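Local coordinates for chitooligosaccharidolytic beta-N-acetylglucosaminidase (Ostrinia furnacalis, PDB 3NSM), which hydrolyses chitooligosaccharides, releasing one beta-N-acetylglucosamine unit at a time from their non-reducing ends, at residues 227-232 / 304-309; 279-284 / 343-348. One frame throughout, in Å; residues are numbered along the deposited sequence.

How the contacts relate
Both contacts lie at the C-terminal ends of the barrel strands in the family 20 catalytic domain, and their centres are 8 Å apart. Contact 1 joins the loop after strand 220-224 to the loop that carries Glu306, which is essential for binding chitooligosaccharides; contact 2 joins the loops after strands 271-278 and 340-343. Asp227 of contact 1 and His281 and Glu346 of contact 2 are inferred to form a charge relay. Asp227 OD2 comes close to His281 CD2, 2.9 Å away, while a probable hydrogen bond of 3.0 Å between Ser228 O and Glu284 N ties the backbones of 227-232 and 279-284 together. Val305, which influences linkage specificity, lies about 6 Å from Glu346, side chain to side chain.

Contact 1: residues 227-232 / 304-309; sequences DSQSFP and CVEPPC
Gln229 and Glu306 make the direct polar link between 227-232 and 304-309. The amide NE2 of Gln229 donates to Glu306 OE1 over 3.1 Å, the N-H...O angle being 146°. OE1 receives it on the anti lone pair, and the carboxylate stands nearly perpendicular to the amide, their planes 83° apart, with the acceptor slightly tilted from the amide plane. Beyond CG the glutamate chain runs extended, carrying OE1 across to the glutamine. A water forms a second link: it accepts from Gln229 NE2 and donates to Pro307 O at 2.7 Å. The same amide nitrogen thus holds the carboxylate of Glu306, a residue essential for binding chitooligosaccharides, and, through the water, the Pro307 carbonyl.

Apolar packing centres on Pro308, which follows a cis peptide bond. Its CD lies 3.8 Å from Gln229 CG, and its CG lies 3.9 Å from Ser228 CB. The bend at chi2 (89°) turns the Gln229 amide past Pro308 CD toward Glu306. Within the first segment, Ser228 N donates a hydrogen bond to Asp227 OD1 at 2.8 Å, and the disulfide Cys304-Cys309 staples the ends of the second.

Trp562 of the second subunit packs on both Gln229 and Pro308. The first loop runs from barrel strand 220-224 to helix 240-245, and the second lies between strands 292-293 and 311-312.

Contact 2: residues 279-284 / 343-348; sequences PAHVGE and GGDEVS
The side chain of Asp345 lies against one face of the His281 ring where two loops of the family 20 TIM barrel meet, those after strands 271-278 and 340-343. Followed outward from CB, the histidine places CG beside its own backbone N (chi1 -74°), which brings the ring up to the aspartate. His281 CG lies 4.2 Å from Asp345 OD1. On one branch ND1 approaches Asp345 CB, and His281 CE1 comes to 3.4 Å from Asp345 CB. On the other, His281 CD2 is 3.9 Å from Asp345 OD1, and His281 NE2 at the far end of the ring is 3.6 Å from Asp345 OD1. Asp345 OD1 thus sits over one face of the ring, offset toward the rim, and the carboxylate plane is 19° from that of the ring. Were His281 replaced by an alanine, Asp345 would probably lose the flat ring it lies against, and a gap would be likely beside Asp227, which also touches the imidazole.

Beside this pair, Ala280 CB rests against Glu346 O at 3.6 Å, while Pro279 CG meets Val347 CG2 at 3.7 Å; Trp352 and Trp378 pack on both Pro279 and Val347. The carboxylate of Glu346 turns elsewhere, to Thr405. A water joins the backbones, accepting from Ala280 N and donating to Asp345 O at 2.7 Å.

Contact 1: residues 227-232 / 304-309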
loop_
_atom_site.group_PDB
_atom_site.type_symbol
_atom_site.label_atom_id
_atom_site.label_comp_id
_atom_site.label_asym_id
_atom_site.label_seq_id
_atom_site.Cartn_x
_atom_site.Cartn_y
_atom_site.Cartn_z
ATOM N N ASP A 227 -13.084 -11.348 -16.267
ATOM C CA ASP A 227 -13.883 -11.885 -15.199
ATOM C C ASP A 227 -15.280 -11.313 -15.265
ATOM O O ASP A 227 -15.606 -10.664 -16.200
ATOM C CB ASP A 227 -13.257 -11.683 -13.842
ATOM C CG ASP A 227 -13.453 -12.874 -12.920
ATOM O OD1 ASP A 227 -14.577 -13.162 -12.504
ATOM O OD2 ASP A 227 -12.462 -13.487 -12.592
ATOM N N SER A 228 -16.098 -11.589 -14.276
ATOM C CA SER A 228 -17.470 -11.136 -14.254
ATOM C C SER A 228 -17.625 -9.613 -14.276
ATOM O O SER A 228 -18.492 -9.078 -14.899
ATOM C CB SER A 228 -18.141 -11.659 -13.008
ATOM O OG SER A 228 -17.888 -12.996 -12.869
ATOM N N GLN A 229 -16.756 -8.947 -13.556
ATOM C CA GLN A 229 -16.826 -7.506 -13.293
ATOM C C GLN A 229 -16.441 -6.610 -14.469
ATOM O O GLN A 229 -16.908 -5.462 -14.550
ATOM C CB GLN A 229 -15.968 -7.148 -12.074
ATOM C CG GLN A 229 -16.533 -7.598 -10.734
ATOM C CD GLN A 229 -16.105 -9.008 -10.322
ATOM O OE1 GLN A 229 -15.565 -9.772 -11.122
ATOM N NE2 GLN A 229 -16.359 -9.354 -9.060
ATOM N N SER A 230 -15.579 -7.108 -15.358
ATOM C CA SER A 230 -15.169 -6.340 -16.537
ATOM C C SER A 230 -14.468 -7.166 -17.614
ATOM O O SER A 230 -13.951 -8.264 -17.347
ATOM C CB SER A 230 -14.283 -5.156 -16.135
ATOM O OG SER A 230 -13.001 -5.589 -15.712
ATOM N N PHE A 231 -14.451 -6.607 -18.824
ATOM C CA PHE A 231 -13.802 -7.204 -19.979
ATOM C C PHE A 231 -12.908 -6.143 -20.632
ATOM O O PHE A 231 -13.300 -5.534 -21.626
ATOM C CB PHE A 231 -14.870 -7.681 -20.972
ATOM C CG PHE A 231 -14.394 -8.724 -21.940
ATOM C CD1 PHE A 231 -14.910 -10.018 -21.888
ATOM C CD2 PHE A 231 -13.456 -8.420 -22.923
ATOM C CE1 PHE A 231 -14.485 -10.990 -22.794
ATOM C CE2 PHE A 231 -13.021 -9.388 -23.822
ATOM C CZ PHE A 231 -13.539 -10.667 -23.759
ATOM N N PRO A 232 -11.711 -5.898 -20.064
ATOM C CA PRO A 232 -10.820 -4.871 -20.619
ATOM C C PRO A 232 -10.021 -5.313 -21.835
ATOM O O PRO A 232 -9.399 -4.476 -22.486
ATOM C CB PRO A 232 -9.876 -4.566 -19.451
ATOM C CG PRO A 232 -9.778 -5.860 -18.724
ATOM C CD PRO A 232 -11.133 -6.526 -18.858
ATOM N N CYS A 304 -23.838 -17.736 -6.954
ATOM C CA CYS A 304 -22.399 -17.592 -7.197
ATOM C C CYS A 304 -21.578 -17.260 -5.949
ATOM O O CYS A 304 -22.126 -16.890 -4.904
ATOM C CB CYS A 304 -22.138 -16.568 -8.314
ATOM S SG CYS A 304 -22.639 -14.892 -7.902
ATOM N N VAL A 305 -20.260 -17.400 -6.088
ATOM C CA VAL A 305 -19.295 -17.154 -5.016
ATOM C C VAL A 305 -19.254 -15.680 -4.602
ATOM O O VAL A 305 -19.150 -15.374 -3.416
ATOM C CB VAL A 305 -17.873 -17.635 -5.424
ATOM C CG1 VAL A 305 -16.868 -17.390 -4.313
ATOM C CG2 VAL A 305 -17.894 -19.116 -5.778
ATOM N N GLU A 306 -19.339 -14.778 -5.579
ATOM C CA GLU A 306 -19.293 -13.334 -5.326
ATOM C C GLU A 306 -20.047 -12.574 -6.424
ATOM O O GLU A 306 -20.069 -13.014 -7.571
ATOM C CB GLU A 306 -17.834 -12.835 -5.202
ATOM C CG GLU A 306 -17.021 -12.861 -6.504
ATOM C CD GLU A 306 -15.593 -12.335 -6.352
ATOM O OE1 GLU A 306 -15.195 -11.440 -7.133
ATOM O OE2 GLU A 306 -14.872 -12.817 -5.456
ATOM N N PRO A 307 -20.677 -11.437 -6.075
ATOM C CA PRO A 307 -21.407 -10.685 -7.093
ATOM C C PRO A 307 -20.444 -9.994 -8.058
ATOM O O PRO A 307 -19.360 -9.587 -7.644
ATOM C CB PRO A 307 -22.174 -9.651 -6.275
ATOM C CG PRO A 307 -21.350 -9.451 -5.055
ATOM C CD PRO A 307 -20.736 -10.783 -4.755
ATOM N N PRO A 308 -20.829 -9.861 -9.338
ATOM C CA PRO A 308 -22.096 -10.308 -9.920
ATOM C C PRO A 308 -22.047 -11.765 -10.371
ATOM O O PRO A 308 -20.999 -12.238 -10.819
ATOM C CB PRO A 308 -22.233 -9.416 -11.146
ATOM C CG PRO A 308 -20.813 -9.183 -11.586
ATOM C CD PRO A 308 -19.971 -9.198 -10.338
ATOM N N CYS A 309 -23.175 -12.463 -10.271
ATOM C CA CYS A 309 -23.262 -13.814 -10.822
ATOM C C CYS A 309 -23.264 -13.743 -12.345
ATOM O O CYS A 309 -23.476 -12.672 -12.920
ATOM C CB CYS A 309 -24.504 -14.545 -10.300
ATOM S SG CYS A 309 -24.581 -14.741 -8.495
HETATM O O HOH W 1 -18.078 -7.246 -7.902
#

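Contact 2: residues 279-284 / 343-348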
loop_
_atom_site.group_PDB
_atom_site.type_symbol
_atom_site.label_atom_id
_atom_site.label_comp_id
_atom_site.label_asym_id
_atom_site.label_seq_id
_atom_site.Cartn_x
_atom_site.Cartn_y
_atom_site.Cartn_z
ATOM N N PRO A 279 -16.160 -21.751 -17.688
ATOM C CA PRO A 279 -17.362 -20.997 -18.076
ATOM C C PRO A 279 -17.993 -20.156 -16.965
ATOM O O PRO A 279 -18.976 -19.457 -17.219
ATOM C CB PRO A 279 -18.332 -22.103 -18.502
ATOM C CG PRO A 279 -17.984 -23.254 -17.610
ATOM C CD PRO A 279 -16.511 -23.116 -17.243
ATOM N N ALA A 280 -17.465 -20.231 -15.748
ATOM C CA ALA A 280 -17.850 -19.284 -14.707
ATOM C C ALA A 280 -17.013 -18.011 -14.877
ATOM O O ALA A 280 -16.233 -17.906 -15.826
ATOM C CB ALA A 280 -17.660 -19.885 -13.327
ATOM N N HIS A 281 -17.180 -17.041 -13.978
ATOM C CA HIS A 281 -16.388 -15.807 -14.032
ATOM C C HIS A 281 -16.558 -15.071 -15.359
ATOM O O HIS A 281 -15.590 -14.572 -15.937
ATOM C CB HIS A 281 -14.904 -16.105 -13.792
ATOM C CG HIS A 281 -14.578 -16.431 -12.369
ATOM N ND1 HIS A 281 -15.126 -17.508 -11.707
ATOM C CD2 HIS A 281 -13.740 -15.836 -11.490
ATOM C CE1 HIS A 281 -14.653 -17.551 -10.475
ATOM N NE2 HIS A 281 -13.804 -16.551 -10.320
ATOM N N VAL A 282 -17.794 -14.993 -15.837
ATOM C CA VAL A 282 -18.149 -14.205 -17.017
ATOM C C VAL A 282 -19.361 -13.377 -16.711
ATOM O O VAL A 282 -20.150 -13.741 -15.915
ATOM C CB VAL A 282 -18.329 -15.014 -18.310
ATOM C CG1 VAL A 282 -17.125 -15.822 -18.593
ATOM C CG2 VAL A 282 -19.537 -15.871 -18.254
ATOM N N GLY A 283 -19.443 -12.213 -17.304
ATOM C CA GLY A 283 -20.507 -11.303 -17.025
ATOM C C GLY A 283 -20.497 -10.125 -17.967
ATOM O O GLY A 283 -20.957 -10.185 -19.074
ATOM N N GLU A 284 -19.913 -9.043 -17.495
ATOM C CA GLU A 284 -19.881 -7.811 -18.234
ATOM C C GLU A 284 -19.237 -8.048 -19.557
ATOM O O GLU A 284 -18.240 -8.691 -19.641
ATOM C CB GLU A 284 -19.127 -6.747 -17.460
ATOM C CG GLU A 284 -19.840 -6.218 -16.274
ATOM C CD GLU A 284 -20.957 -5.249 -16.632
ATOM O OE1 GLU A 284 -21.810 -5.013 -15.802
ATOM O OE2 GLU A 284 -20.946 -4.748 -17.736
ATOM N N GLY A 343 -8.799 -21.184 -16.950
ATOM C CA GLY A 343 -9.551 -20.926 -15.739
ATOM C C GLY A 343 -10.029 -22.197 -15.088
ATOM O O GLY A 343 -9.281 -22.849 -14.353
ATOM N N GLY A 344 -11.275 -22.556 -15.362
ATOM C CA GLY A 344 -11.874 -23.732 -14.748
ATOM C C GLY A 344 -12.253 -23.473 -13.308
ATOM O O GLY A 344 -12.375 -24.402 -12.514
ATOM N N ASP A 345 -12.428 -22.201 -12.970
ATOM C CA ASP A 345 -12.927 -21.825 -11.656
ATOM C C ASP A 345 -14.301 -22.423 -11.420
ATOM O O ASP A 345 -15.084 -22.585 -12.360
ATOM C CB ASP A 345 -12.988 -20.308 -11.522
ATOM C CG ASP A 345 -11.739 -19.735 -10.910
ATOM O OD1 ASP A 345 -11.210 -18.741 -11.450
ATOM O OD2 ASP A 345 -11.281 -20.287 -9.884
ATOM N N GLU A 346 -14.585 -22.736 -10.157
ATOM C CA GLU A 346 -15.761 -23.518 -9.786
ATOM C C GLU A 346 -17.049 -23.015 -10.424
ATOM O O GLU A 346 -17.422 -21.848 -10.284
ATOM C CB GLU A 346 -15.901 -23.603 -8.259
ATOM C CG GLU A 346 -16.979 -24.591 -7.758
ATOM C CD GLU A 346 -16.722 -26.049 -8.157
ATOM O OE1 GLU A 346 -15.564 -26.409 -8.458
ATOM O OE2 GLU A 346 -17.693 -26.836 -8.167
ATOM N N VAL A 347 -17.715 -23.920 -11.134
ATOM C CA VAL A 347 -18.973 -23.621 -11.794
ATOM C C VAL A 347 -20.130 -23.794 -10.824
ATOM O O VAL A 347 -20.125 -24.697 -9.992
ATOM C CB VAL A 347 -19.169 -24.504 -13.039
ATOM C CG1 VAL A 347 -20.502 -24.215 -13.714
ATOM C CG2 VAL A 347 -18.044 -24.266 -14.009
ATOM N N SER A 348 -21.103 -22.897 -10.928
ATOM C CA SER A 348 -22.333 -22.978 -10.163
ATOM C C SER A 348 -23.320 -23.901 -10.862
ATOM O O SER A 348 -23.585 -23.773 -12.062
ATOM C CB SER A 348 -22.953 -21.597 -9.966
ATOM O OG SER A 348 -24.122 -21.677 -9.166
HETATM O O HOH W 2 -14.947 -21.160 -14.657
#